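Local atomic coordinates of sesquisabinene B synthase 2 (Santalum album, PDB entry 6A2A), a protein that probably catalyses the metal-dependent cyclisation of farnesyl diphosphate to the sesquiterpene sesquisabinene B. Residues 164-169 against 181-186; 214-219 against 502-507; 254-259 against 284-289; 261-266 against 301-306. All coordinates share one frame; numbering follows the deposited sequence.

The four contacts form two pairs in a predominantly helical chain. Interactions 1 and 2, with centres about 13 Å apart, touch: the salt bridge Asp181–Lys505 ties the helical hairpin of the N-terminal domain to helix 489-510, and the bond from Leu215 N to Glu168 OE1 ties it to the loop after helix 201-212. Interactions 3 and 4, with centres about 7 Å apart, touch through the Glu259–Arg302 salt bridge, and their segments alternate along the chain. Interaction 1 closes first; interactions 3 and 4 fall between the segments of interaction 2. Together, interactions 3 and 4 pack helix 239-270 against two successive helices, 281-292 and 299-321, the second of which also carries the magnesium ligands Asp316 and Asp320.

Interaction 1: 164-169 against 181-186; sequences LSLYEA and DEARTF
Leu166 of helix 160-170 sets its branched end against Ala183 of helix 178-192, at the point where the two backbones come nearest, with their CA atoms 6.7 Å apart. From CB, which points at the opposing helix, the chain continues with CG anti to the backbone N (chi1 178°), and this carries the fork across the gap. CG already lies 3.9 Å from Ala183 CB. Of the two methyls, CD1 packs tightest, 3.7 Å from Ala183 CB, whereas CD2 reaches past that methyl to the rim of Phe186, standing 4.4 Å from its CD2 near the ring plane. Alanine suits its place because a single methyl leaves room for the whole leucine fork. Outside the pair, Leu166 also rests on Phe143 and on Ser125 of helix 121-133, while the Phe186 ring meets Phe152. Such apolar packing between consecutive helices is typical of an alpha-helical hairpin, here in the N-terminal domain of a plant terpene synthase.

Interaction 2: 214-219 against 502-507; sequences PLHWRT and MWWKRL
Trp217 and Trp504 lie face to face, their five-membered rings stacked with centroids 3.8 Å apart and planes only 16° from parallel. The indoles come from opposing backbones and overlap by their pyrrole ends, which brings Trp217 CD1 to 3.4 Å from Trp504 CE2. The two indole nitrogens, both donors, do not bond; Trp504 NE1 instead donates its proton to NE2 of His533, whose ring also stacks with Trp217. Pro214 CG sits on the other face of Trp217, and Leu507 CD1 on the other face of Trp504. His216 approaches the six-membered ring of Trp504 obliquely, planes 49° apart, with NE2 3.5 Å from CZ3. A chi1 of -170° swings the imidazole away from its own backbone N and toward helix 489-510, where NE2 is hydrogen-bonded to OD1 of Asn508. Broad, flat indoles suit this place, for the CA atoms of Trp217 and Trp504 are 9.2 Å apart. With an alanine here instead of Trp504, Trp217 would probably lose its stack with this indole and His533 NE2 its indole N-H donor. The result is an aromatic cluster joining the loop between helices 201-212 and 220-232 to the C-terminal alpha-helical domain.

Interaction 3: 254-259 against 284-289; sequences SFHQKE and QSYMYA
The phenol of Tyr286 reaches Glu259 with a short hydrogen bond, OH donating to OE1 at 2.7 Å, and this end of the contact is the tight one. The oxygen is met on its anti side, 28° out of the carboxylate plane, while the carboxylate stands nearly upright to the ring, at 85°. His256 closes in on the same hydroxyl, its CB only 3.2 Å from OH. A fully extended first torsion (chi1 -176°) lets the tyrosine bridge helices whose nearest CA atoms, of Glu259 and Tyr286, are 9.1 Å apart. Helices 239-270 and 281-292 belong to the alpha-helical bundle of a class I terpene synthase. A phenylalanine in place of this tyrosine would probably leave Glu259 OE1 without the phenolic donor. Glu259 OE2 forms a salt bridge with Arg302. All three touching residues are buried, and the looser side is that of His256: its imidazole meets the hydroxyl obliquely, CD2 lying 3.6 Å from Tyr286 OH, and Tyr286 CE2 stays 4.1 Å from His256 O. The imidazole's NE2 is bonded to the carbonyl of Phe294.

Interaction 4: 261-266 against 301-306; sequences GRLSRW and VREMEA
Arg262 grips Glu303 side-on, with NE and NH2 both donating to the single oxygen OE2. The bond from NH2 to OE2 is 2.9 Å long and that from NE to OE2 3.0 Å, each clearly bent at the hydrogen, and a weak third bond runs from NE to OE1. OE2 lies almost in the guanidinium plane and is met on its syn side, with the two flat groups twisted by 23°. The bend of the arginine chain at chi3 (-77°) turns its NE edge toward the acid, whose own chain runs extended beyond CG. Inward from the charges, Leu263 takes over: its CD1 lies 3.8 Å from Ala306 CB and also borders the aliphatic CG of Glu303, while CD2 comes to 3.6 Å from the Glu303 carbonyl O. Leucine fits between the axes of 261-266 and 301-306, 10.7 Å apart at closest approach and inclined at 35°, and the small Ala306 admits it; Tyr286 of helix 281-292 closes over both. The chemistry implies a graded contact: a two-nitrogen salt bridge on the exposed side, likely to offset the charge of Glu303, over apolar packing of Leu263 on Ala306 inside.

Interaction 1: 164-169 against 181-186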
loop_
_atom_site.group_PDB
_atom_site.type_symbol
_atom_site.label_atom_id
_atom_site.label_comp_id
_atom_site.label_asym_id
_atom_site.label_seq_id
_atom_site.Cartn_x
_atom_site.Cartn_y
_atom_site.Cartn_z
ATOM N N LEU A 164 17.272 25.555 37.455
ATOM C CA LEU A 164 16.764 24.703 36.346
ATOM C C LEU A 164 16.474 25.595 35.146
ATOM O O LEU A 164 16.771 25.215 34.001
ATOM C CB LEU A 164 15.481 23.977 36.766
ATOM C CG LEU A 164 14.798 23.122 35.692
ATOM C CD1 LEU A 164 15.755 22.028 35.222
ATOM C CD2 LEU A 164 13.524 22.485 36.205
ATOM N N SER A 165 15.906 26.777 35.366
ATOM C CA SER A 165 15.615 27.614 34.183
ATOM C C SER A 165 16.923 28.088 33.518
ATOM O O SER A 165 17.038 28.100 32.246
ATOM C CB SER A 165 14.738 28.765 34.579
ATOM O OG SER A 165 13.435 28.321 34.891
ATOM N N LEU A 166 17.941 28.374 34.283
ATOM C CA LEU A 166 19.233 28.781 33.730
ATOM C C LEU A 166 19.855 27.640 32.917
ATOM O O LEU A 166 20.375 27.837 31.809
ATOM C CB LEU A 166 20.168 29.151 34.874
ATOM C CG LEU A 166 21.589 29.566 34.506
ATOM C CD1 LEU A 166 21.560 30.813 33.646
ATOM C CD2 LEU A 166 22.412 29.800 35.739
ATOM N N TYR A 167 19.830 26.441 33.520
ATOM C CA TYR A 167 20.296 25.238 32.850
ATOM C C TYR A 167 19.603 25.132 31.498
ATOM O O TYR A 167 20.306 24.933 30.499
ATOM C CB TYR A 167 20.011 23.986 33.682
ATOM C CG TYR A 167 20.290 22.672 32.980
ATOM C CD1 TYR A 167 21.542 22.087 33.039
ATOM C CD2 TYR A 167 19.270 21.964 32.403
ATOM C CE1 TYR A 167 21.790 20.834 32.497
ATOM C CE2 TYR A 167 19.505 20.742 31.789
ATOM C CZ TYR A 167 20.758 20.148 31.891
ATOM O OH TYR A 167 20.946 18.915 31.312
ATOM N N GLU A 168 18.280 25.173 31.440
ATOM C CA GLU A 168 17.565 24.940 30.233
ATOM C C GLU A 168 17.895 26.041 29.202
ATOM O O GLU A 168 18.019 25.773 28.014
ATOM C CB GLU A 168 16.065 24.928 30.430
ATOM C CG GLU A 168 15.565 23.782 31.302
ATOM C CD GLU A 168 15.575 22.397 30.651
ATOM O OE1 GLU A 168 16.335 22.187 29.647
ATOM O OE2 GLU A 168 14.768 21.535 31.100
ATOM N N ALA A 169 18.023 27.274 29.685
ATOM C CA ALA A 169 18.312 28.425 28.793
ATOM C C ALA A 169 19.695 28.335 28.139
ATOM O O ALA A 169 19.840 28.788 26.955
ATOM C CB ALA A 169 18.191 29.717 29.587
ATOM N N ASP A 181 28.176 29.006 28.486
ATOM C CA ASP A 181 28.922 27.811 28.842
ATOM C C ASP A 181 29.160 27.728 30.356
ATOM O O ASP A 181 29.104 26.665 30.966
ATOM C CB ASP A 181 30.306 27.812 28.237
ATOM C CG ASP A 181 30.269 27.684 26.722
ATOM O OD1 ASP A 181 29.562 26.783 26.251
ATOM O OD2 ASP A 181 30.927 28.501 26.024
ATOM N N GLU A 182 29.475 28.882 30.941
ATOM C CA GLU A 182 29.679 28.950 32.406
ATOM C C GLU A 182 28.342 28.605 33.115
ATOM O O GLU A 182 28.361 27.923 34.183
ATOM C CB GLU A 182 30.093 30.360 32.828
ATOM C CG GLU A 182 31.567 30.696 32.614
ATOM C CD GLU A 182 31.934 32.190 32.539
ATOM O OE1 GLU A 182 31.062 33.066 32.752
ATOM O OE2 GLU A 182 33.101 32.478 32.205
ATOM N N ALA A 183 27.235 29.127 32.599
ATOM C CA ALA A 183 25.893 28.900 33.162
ATOM C C ALA A 183 25.579 27.410 33.142
ATOM O O ALA A 183 25.091 26.814 34.118
ATOM C CB ALA A 183 24.868 29.654 32.385
ATOM N N ARG A 184 25.874 26.775 32.015
ATOM C CA ARG A 184 25.644 25.322 31.920
ATOM C C ARG A 184 26.469 24.548 32.946
ATOM O O ARG A 184 25.921 23.669 33.661
ATOM C CB ARG A 184 25.945 24.799 30.507
ATOM C CG ARG A 184 25.806 23.287 30.393
ATOM C CD ARG A 184 26.287 22.696 29.062
ATOM N NE ARG A 184 27.729 22.860 28.961
ATOM C CZ ARG A 184 28.616 22.050 29.515
ATOM N NH1 ARG A 184 28.218 20.997 30.207
ATOM N NH2 ARG A 184 29.912 22.288 29.378
ATOM N N THR A 185 27.766 24.822 33.074
ATOM C CA THR A 185 28.620 24.112 33.975
ATOM C C THR A 185 28.145 24.356 35.427
ATOM O O THR A 185 28.060 23.415 36.189
ATOM C CB THR A 185 30.093 24.550 33.809
ATOM O OG1 THR A 185 30.487 24.205 32.475
ATOM C CG2 THR A 185 31.036 23.852 34.765
ATOM N N PHE A 186 27.792 25.580 35.737
ATOM C CA PHE A 186 27.413 25.950 37.108
ATOM C C PHE A 186 26.071 25.282 37.451
ATOM O O PHE A 186 26.021 24.595 38.456
ATOM C CB PHE A 186 27.293 27.462 37.233
ATOM C CG PHE A 186 26.753 27.935 38.552
ATOM C CD1 PHE A 186 27.581 27.986 39.661
ATOM C CD2 PHE A 186 25.453 28.362 38.646
ATOM C CE1 PHE A 186 27.084 28.455 40.869
ATOM C CE2 PHE A 186 24.971 28.852 39.845
ATOM C CZ PHE A 186 25.797 28.892 40.944
#

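Interaction 2: 214-219 against 502-507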
loop_
_atom_site.group_PDB
_atom_site.type_symbol
_atom_site.label_atom_id
_atom_site.label_comp_id
_atom_site.label_asym_id
_atom_site.label_seq_id
_atom_site.Cartn_x
_atom_site.Cartn_y
_atom_site.Cartn_z
ATOM N N PRO A 214 18.439 18.063 28.389
ATOM C CA PRO A 214 17.737 19.339 28.414
ATOM C C PRO A 214 16.519 19.377 27.490
ATOM O O PRO A 214 16.443 18.627 26.505
ATOM C CB PRO A 214 18.785 20.382 28.007
ATOM C CG PRO A 214 19.849 19.582 27.338
ATOM C CD PRO A 214 19.810 18.176 27.893
ATOM N N LEU A 215 15.530 20.233 27.773
ATOM C CA LEU A 215 14.368 20.336 27.009
ATOM C C LEU A 215 14.694 20.565 25.518
ATOM O O LEU A 215 14.009 20.032 24.642
ATOM C CB LEU A 215 13.505 21.490 27.554
ATOM C CG LEU A 215 12.204 21.747 26.829
ATOM C CD1 LEU A 215 11.324 20.538 26.864
ATOM C CD2 LEU A 215 11.440 22.934 27.427
ATOM N N HIS A 216 15.710 21.372 25.282
ATOM C CA HIS A 216 16.086 21.767 23.928
ATOM C C HIS A 216 16.503 20.525 23.123
ATOM O O HIS A 216 16.430 20.573 21.897
ATOM C CB HIS A 216 17.242 22.771 23.989
ATOM C CG HIS A 216 17.555 23.428 22.683
ATOM N ND1 HIS A 216 16.602 24.081 21.947
ATOM C CD2 HIS A 216 18.739 23.625 22.048
ATOM C CE1 HIS A 216 17.182 24.634 20.870
ATOM N NE2 HIS A 216 18.482 24.421 20.934
ATOM N N TRP A 217 17.006 19.490 23.787
ATOM C CA TRP A 217 17.536 18.266 23.112
ATOM C C TRP A 217 16.472 17.144 23.040
ATOM O O TRP A 217 16.746 16.079 22.492
ATOM C CB TRP A 217 18.792 17.810 23.848
ATOM C CG TRP A 217 19.982 18.698 23.645
ATOM C CD1 TRP A 217 20.017 19.904 23.004
ATOM C CD2 TRP A 217 21.304 18.441 24.104
ATOM N NE1 TRP A 217 21.278 20.430 23.056
ATOM C CE2 TRP A 217 22.104 19.521 23.668
ATOM C CE3 TRP A 217 21.915 17.392 24.777
ATOM C CZ2 TRP A 217 23.448 19.566 23.944
ATOM C CZ3 TRP A 217 23.257 17.423 25.009
ATOM C CH2 TRP A 217 24.011 18.531 24.655
ATOM N N ARG A 218 15.273 17.347 23.548
ATOM C CA ARG A 218 14.251 16.308 23.572
ATOM C C ARG A 218 13.314 16.456 22.383
ATOM O O ARG A 218 13.113 17.560 21.838
ATOM C CB ARG A 218 13.495 16.344 24.921
ATOM C CG ARG A 218 14.338 15.869 26.089
ATOM C CD ARG A 218 13.607 15.946 27.464
ATOM N NE ARG A 218 14.344 15.272 28.493
ATOM C CZ ARG A 218 14.307 13.950 28.717
ATOM N NH1 ARG A 218 13.638 13.149 27.898
ATOM N NH2 ARG A 218 14.990 13.449 29.719
ATOM N N THR A 219 12.633 15.387 22.057
ATOM C CA THR A 219 11.645 15.401 21.031
ATOM C C THR A 219 10.392 16.093 21.522
ATOM O O THR A 219 10.102 16.141 22.743
ATOM C CB THR A 219 11.226 14.031 20.502
ATOM O OG1 THR A 219 10.375 13.352 21.431
ATOM C CG2 THR A 219 12.399 13.132 20.128
ATOM N N MET A 502 29.214 21.894 20.677
ATOM C CA MET A 502 29.663 22.821 19.599
ATOM C C MET A 502 28.710 22.790 18.398
ATOM O O MET A 502 28.320 23.809 17.865
ATOM C CB MET A 502 31.080 22.436 19.160
ATOM C CG MET A 502 31.633 23.319 18.042
ATOM S SD MET A 502 31.322 22.776 16.324
ATOM C CE MET A 502 32.215 21.232 16.378
ATOM N N TRP A 503 28.393 21.605 17.878
ATOM C CA TRP A 503 27.553 21.549 16.670
ATOM C C TRP A 503 26.136 22.025 16.964
ATOM O O TRP A 503 25.518 22.646 16.135
ATOM C CB TRP A 503 27.585 20.142 16.070
ATOM C CG TRP A 503 28.814 19.778 15.305
ATOM C CD1 TRP A 503 29.746 18.840 15.616
ATOM C CD2 TRP A 503 29.236 20.360 14.061
ATOM N NE1 TRP A 503 30.754 18.818 14.671
ATOM C CE2 TRP A 503 30.450 19.731 13.707
ATOM C CE3 TRP A 503 28.734 21.383 13.265
ATOM C CZ2 TRP A 503 31.140 20.076 12.553
ATOM C CZ3 TRP A 503 29.455 21.761 12.151
ATOM C CH2 TRP A 503 30.595 21.077 11.791
ATOM N N TRP A 504 25.618 21.782 18.188
ATOM C CA TRP A 504 24.377 22.392 18.565
ATOM C C TRP A 504 24.463 23.926 18.526
ATOM O O TRP A 504 23.516 24.565 18.139
ATOM C CB TRP A 504 23.943 21.890 19.961
ATOM C CG TRP A 504 22.890 20.824 19.945
ATOM C CD1 TRP A 504 23.092 19.515 20.246
ATOM C CD2 TRP A 504 21.519 20.936 19.559
ATOM N NE1 TRP A 504 21.926 18.820 20.120
ATOM C CE2 TRP A 504 20.946 19.655 19.715
ATOM C CE3 TRP A 504 20.682 21.991 19.162
ATOM C CZ2 TRP A 504 19.597 19.405 19.500
ATOM C CZ3 TRP A 504 19.354 21.731 18.911
ATOM C CH2 TRP A 504 18.816 20.453 19.098
ATOM N N LYS A 505 25.535 24.495 19.033
ATOM C CA LYS A 505 25.715 25.968 18.946
ATOM C C LYS A 505 25.617 26.471 17.495
ATOM O O LYS A 505 24.978 27.477 17.194
ATOM C CB LYS A 505 27.046 26.329 19.586
ATOM C CG LYS A 505 27.060 26.328 21.119
ATOM C CD LYS A 505 28.459 26.347 21.635
ATOM C CE LYS A 505 28.537 26.209 23.132
ATOM N NZ LYS A 505 29.932 26.271 23.603
ATOM N N ARG A 506 26.236 25.743 16.577
ATOM C CA ARG A 506 26.157 26.117 15.153
ATOM C C ARG A 506 24.743 25.974 14.620
ATOM O O ARG A 506 24.252 26.817 13.906
ATOM C CB ARG A 506 27.204 25.275 14.396
ATOM C CG ARG A 506 28.601 25.444 14.960
ATOM C CD ARG A 506 29.760 25.174 14.020
ATOM N NE ARG A 506 30.002 26.331 13.186
ATOM C CZ ARG A 506 31.046 26.439 12.364
ATOM N NH1 ARG A 506 31.947 25.460 12.282
ATOM N NH2 ARG A 506 31.184 27.539 11.661
ATOM N N LEU A 507 24.031 24.855 14.905
ATOM C CA LEU A 507 22.632 24.711 14.576
ATOM C C LEU A 507 21.759 25.876 15.082
ATOM O O LEU A 507 20.918 26.375 14.350
ATOM C CB LEU A 507 22.138 23.417 15.244
ATOM C CG LEU A 507 22.053 22.105 14.505
ATOM C CD1 LEU A 507 21.093 21.161 15.252
ATOM C CD2 LEU A 507 21.669 22.216 13.039
#

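Interaction 3: 254-259 against 284-289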
loop_
_atom_site.group_PDB
_atom_site.type_symbol
_atom_site.label_atom_id
_atom_site.label_comp_id
_atom_site.label_asym_id
_atom_site.label_seq_id
_atom_site.Cartn_x
_atom_site.Cartn_y
_atom_site.Cartn_z
ATOM N N SER A 254 -4.484 8.867 17.256
ATOM C CA SER A 254 -5.346 8.032 16.345
ATOM C C SER A 254 -4.835 8.119 14.909
ATOM O O SER A 254 -4.949 7.137 14.212
ATOM C CB SER A 254 -6.842 8.387 16.384
ATOM O OG SER A 254 -7.099 9.631 15.713
ATOM N N PHE A 255 -4.336 9.281 14.479
ATOM C CA PHE A 255 -3.696 9.393 13.158
ATOM C C PHE A 255 -2.443 8.497 13.099
ATOM O O PHE A 255 -2.245 7.781 12.107
ATOM C CB PHE A 255 -3.227 10.800 12.809
ATOM C CG PHE A 255 -4.295 11.773 12.415
ATOM C CD1 PHE A 255 -4.671 11.897 11.090
ATOM C CD2 PHE A 255 -4.869 12.614 13.370
ATOM C CE1 PHE A 255 -5.630 12.829 10.724
ATOM C CE2 PHE A 255 -5.842 13.537 13.004
ATOM C CZ PHE A 255 -6.209 13.648 11.676
ATOM N N HIS A 256 -1.616 8.580 14.137
ATOM C CA HIS A 256 -0.402 7.689 14.212
ATOM C C HIS A 256 -0.781 6.206 14.139
ATOM O O HIS A 256 -0.117 5.390 13.468
ATOM C CB HIS A 256 0.390 7.995 15.479
ATOM C CG HIS A 256 0.951 9.372 15.495
ATOM N ND1 HIS A 256 1.426 9.951 16.640
ATOM C CD2 HIS A 256 1.136 10.255 14.488
ATOM C CE1 HIS A 256 1.863 11.155 16.361
ATOM N NE2 HIS A 256 1.708 11.357 15.035
ATOM N N GLN A 257 -1.821 5.809 14.858
ATOM C CA GLN A 257 -2.198 4.402 14.882
ATOM C C GLN A 257 -2.607 3.950 13.478
ATOM O O GLN A 257 -2.321 2.791 13.106
ATOM C CB GLN A 257 -3.314 4.178 15.909
ATOM C CG GLN A 257 -2.805 4.274 17.337
ATOM C CD GLN A 257 -3.913 4.171 18.351
ATOM O OE1 GLN A 257 -5.081 4.297 17.997
ATOM N NE2 GLN A 257 -3.548 3.914 19.594
ATOM N N LYS A 258 -3.268 4.806 12.694
ATOM C CA LYS A 258 -3.656 4.448 11.326
ATOM C C LYS A 258 -2.410 4.299 10.436
ATOM O O LYS A 258 -2.345 3.437 9.553
ATOM C CB LYS A 258 -4.623 5.476 10.722
ATOM C CG LYS A 258 -6.055 5.320 11.254
ATOM C CD LYS A 258 -6.970 6.498 10.957
ATOM C CE LYS A 258 -8.112 6.650 11.955
ATOM N NZ LYS A 258 -9.069 5.524 11.872
ATOM N N GLU A 259 -1.482 5.191 10.643
ATOM C CA GLU A 259 -0.201 5.181 9.898
ATOM C C GLU A 259 0.539 3.867 10.173
ATOM O O GLU A 259 1.045 3.265 9.219
ATOM C CB GLU A 259 0.665 6.393 10.266
ATOM C CG GLU A 259 0.129 7.722 9.783
ATOM C CD GLU A 259 0.781 8.912 10.421
ATOM O OE1 GLU A 259 1.778 8.703 11.196
ATOM O OE2 GLU A 259 0.299 10.021 10.172
ATOM N N GLN A 284 10.733 0.492 15.100
ATOM C CA GLN A 284 11.708 1.418 15.577
ATOM C C GLN A 284 11.870 2.609 14.627
ATOM O O GLN A 284 11.987 3.710 15.068
ATOM C CB GLN A 284 13.011 0.711 15.897
ATOM C CG GLN A 284 12.749 -0.210 17.071
ATOM C CD GLN A 284 13.924 -0.786 17.809
ATOM O OE1 GLN A 284 13.831 -0.980 18.987
ATOM N NE2 GLN A 284 14.982 -1.120 17.120
ATOM N N SER A 285 11.807 2.362 13.331
ATOM C CA SER A 285 11.917 3.455 12.387
ATOM C C SER A 285 10.743 4.411 12.571
ATOM O O SER A 285 10.893 5.579 12.579
ATOM C CB SER A 285 11.931 2.974 10.945
ATOM O OG SER A 285 11.877 4.046 10.070
ATOM N N TYR A 286 9.569 3.848 12.705
ATOM C CA TYR A 286 8.380 4.647 12.880
ATOM C C TYR A 286 8.453 5.440 14.186
ATOM O O TYR A 286 8.178 6.596 14.201
ATOM C CB TYR A 286 7.083 3.835 12.757
ATOM C CG TYR A 286 5.848 4.704 12.848
ATOM C CD1 TYR A 286 5.514 5.575 11.855
ATOM C CD2 TYR A 286 5.067 4.692 13.962
ATOM C CE1 TYR A 286 4.414 6.398 11.959
ATOM C CE2 TYR A 286 3.982 5.500 14.075
ATOM C CZ TYR A 286 3.650 6.363 13.077
ATOM O OH TYR A 286 2.556 7.152 13.239
ATOM N N MET A 287 8.884 4.805 15.258
ATOM C CA MET A 287 8.974 5.533 16.532
ATOM C C MET A 287 9.947 6.712 16.415
ATOM O O MET A 287 9.672 7.763 17.030
ATOM C CB MET A 287 9.354 4.598 17.676
ATOM C CG MET A 287 8.255 3.632 18.009
ATOM S SD MET A 287 8.697 2.537 19.377
ATOM C CE MET A 287 9.184 3.711 20.633
ATOM N N TYR A 288 11.046 6.559 15.697
ATOM C CA TYR A 288 11.979 7.628 15.495
ATOM C C TYR A 288 11.336 8.680 14.604
ATOM O O TYR A 288 11.488 9.870 14.852
ATOM C CB TYR A 288 13.267 7.102 14.846
ATOM C CG TYR A 288 14.425 8.072 14.906
ATOM C CD1 TYR A 288 14.436 9.245 14.158
ATOM C CD2 TYR A 288 15.554 7.782 15.642
ATOM C CE1 TYR A 288 15.515 10.122 14.201
ATOM C CE2 TYR A 288 16.654 8.625 15.661
ATOM C CZ TYR A 288 16.615 9.827 14.978
ATOM O OH TYR A 288 17.730 10.630 15.018
ATOM N N ALA A 289 10.568 8.272 13.580
ATOM C CA ALA A 289 9.980 9.238 12.675
ATOM C C ALA A 289 9.055 10.175 13.474
ATOM O O ALA A 289 9.015 11.384 13.203
ATOM C CB ALA A 289 9.219 8.560 11.559
#

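Interaction 4: 261-266 against 301-306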
loop_
_atom_site.group_PDB
_atom_site.type_symbol
_atom_site.label_atom_id
_atom_site.label_comp_id
_atom_site.label_asym_id
_atom_site.label_seq_id
_atom_site.Cartn_x
_atom_site.Cartn_y
_atom_site.Cartn_z
ATOM N N GLY A 261 -0.639 1.088 11.076
ATOM C CA GLY A 261 -1.374 0.070 10.391
ATOM C C GLY A 261 -0.977 -0.057 8.935
ATOM O O GLY A 261 -0.704 -1.182 8.470
ATOM N N ARG A 262 -0.966 1.080 8.217
ATOM C CA ARG A 262 -0.584 1.103 6.827
ATOM C C ARG A 262 0.859 0.611 6.653
ATOM O O ARG A 262 1.149 -0.193 5.755
ATOM C CB ARG A 262 -0.706 2.495 6.239
ATOM C CG ARG A 262 -2.148 2.883 5.938
ATOM C CD ARG A 262 -2.243 4.145 5.108
ATOM N NE ARG A 262 -2.002 5.308 5.921
ATOM C CZ ARG A 262 -2.887 5.915 6.704
ATOM N NH1 ARG A 262 -4.146 5.491 6.784
ATOM N NH2 ARG A 262 -2.488 6.919 7.458
ATOM N N LEU A 263 1.743 1.113 7.512
ATOM C CA LEU A 263 3.193 0.785 7.371
ATOM C C LEU A 263 3.446 -0.689 7.661
ATOM O O LEU A 263 4.269 -1.311 6.972
ATOM C CB LEU A 263 3.973 1.686 8.316
ATOM C CG LEU A 263 4.151 3.103 7.805
ATOM C CD1 LEU A 263 4.668 3.991 8.898
ATOM C CD2 LEU A 263 5.096 3.143 6.615
ATOM N N SER A 264 2.723 -1.244 8.608
ATOM C CA SER A 264 2.826 -2.662 8.988
ATOM C C SER A 264 2.379 -3.518 7.820
ATOM O O SER A 264 3.039 -4.516 7.442
ATOM C CB SER A 264 1.986 -2.968 10.200
ATOM O OG SER A 264 2.583 -2.408 11.342
ATOM N N ARG A 265 1.236 -3.135 7.225
ATOM C CA ARG A 265 0.764 -3.894 6.051
ATOM C C ARG A 265 1.787 -3.825 4.910
ATOM O O ARG A 265 2.066 -4.847 4.269
ATOM C CB ARG A 265 -0.631 -3.416 5.634
ATOM C CG ARG A 265 -1.713 -3.845 6.612
ATOM C CD ARG A 265 -3.134 -3.544 6.165
ATOM N NE ARG A 265 -3.424 -2.119 6.204
ATOM C CZ ARG A 265 -3.895 -1.481 7.268
ATOM N NH1 ARG A 265 -4.214 -2.155 8.359
ATOM N NH2 ARG A 265 -4.022 -0.169 7.248
ATOM N N TRP A 266 2.366 -2.660 4.635
ATOM C CA TRP A 266 3.399 -2.503 3.638
ATOM C C TRP A 266 4.586 -3.438 3.961
ATOM O O TRP A 266 5.120 -4.091 3.063
ATOM C CB TRP A 266 3.872 -1.042 3.564
ATOM C CG TRP A 266 5.154 -0.851 2.818
ATOM C CD1 TRP A 266 5.333 -0.854 1.463
ATOM C CD2 TRP A 266 6.458 -0.615 3.400
ATOM N NE1 TRP A 266 6.655 -0.678 1.155
ATOM C CE2 TRP A 266 7.371 -0.508 2.328
ATOM C CE3 TRP A 266 6.928 -0.492 4.713
ATOM C CZ2 TRP A 266 8.736 -0.294 2.519
ATOM C CZ3 TRP A 266 8.285 -0.263 4.891
ATOM C CH2 TRP A 266 9.160 -0.133 3.815
ATOM N N VAL A 301 4.316 12.269 4.419
ATOM C CA VAL A 301 5.760 12.457 4.460
ATOM C C VAL A 301 6.325 11.557 5.558
ATOM O O VAL A 301 7.351 10.872 5.356
ATOM C CB VAL A 301 6.120 13.924 4.684
ATOM C CG1 VAL A 301 7.599 14.120 4.974
ATOM C CG2 VAL A 301 5.695 14.754 3.485
ATOM N N ARG A 302 5.711 11.599 6.715
ATOM C CA ARG A 302 6.174 10.764 7.824
ATOM C C ARG A 302 6.158 9.279 7.459
ATOM O O ARG A 302 7.120 8.547 7.798
ATOM C CB ARG A 302 5.288 11.027 9.054
ATOM C CG ARG A 302 5.524 10.059 10.177
ATOM C CD ARG A 302 4.957 10.522 11.520
ATOM N NE ARG A 302 3.504 10.825 11.458
ATOM C CZ ARG A 302 2.991 12.074 11.299
ATOM N NH1 ARG A 302 3.755 13.170 11.342
ATOM N NH2 ARG A 302 1.691 12.195 11.112
ATOM N N GLU A 303 5.113 8.801 6.772
ATOM C CA GLU A 303 5.099 7.383 6.341
ATOM C C GLU A 303 6.320 7.098 5.430
ATOM O O GLU A 303 6.949 6.046 5.530
ATOM C CB GLU A 303 3.773 7.035 5.678
ATOM C CG GLU A 303 2.643 6.849 6.683
ATOM C CD GLU A 303 1.264 6.560 6.062
ATOM O OE1 GLU A 303 1.184 5.695 5.182
ATOM O OE2 GLU A 303 0.258 7.183 6.493
ATOM N N MET A 304 6.617 8.000 4.484
ATOM C CA MET A 304 7.647 7.739 3.545
ATOM C C MET A 304 8.985 7.767 4.299
ATOM O O MET A 304 9.893 6.926 4.012
ATOM C CB MET A 304 7.605 8.699 2.359
ATOM C CG MET A 304 6.499 8.345 1.349
ATOM S SD MET A 304 6.481 9.459 -0.048
ATOM C CE MET A 304 5.460 10.788 0.603
ATOM N N GLU A 305 9.150 8.672 5.259
ATOM C CA GLU A 305 10.447 8.721 5.956
ATOM C C GLU A 305 10.616 7.428 6.774
ATOM O O GLU A 305 11.704 6.932 6.931
ATOM C CB GLU A 305 10.535 9.941 6.893
ATOM C CG GLU A 305 10.560 11.293 6.195
ATOM C CD GLU A 305 11.799 11.553 5.373
ATOM O OE1 GLU A 305 12.899 11.459 5.920
ATOM O OE2 GLU A 305 11.660 11.859 4.185
ATOM N N ALA A 306 9.523 6.939 7.357
ATOM C CA ALA A 306 9.519 5.704 8.143
ATOM C C ALA A 306 9.893 4.528 7.241
ATOM O O ALA A 306 10.671 3.640 7.661
ATOM C CB ALA A 306 8.163 5.511 8.810
#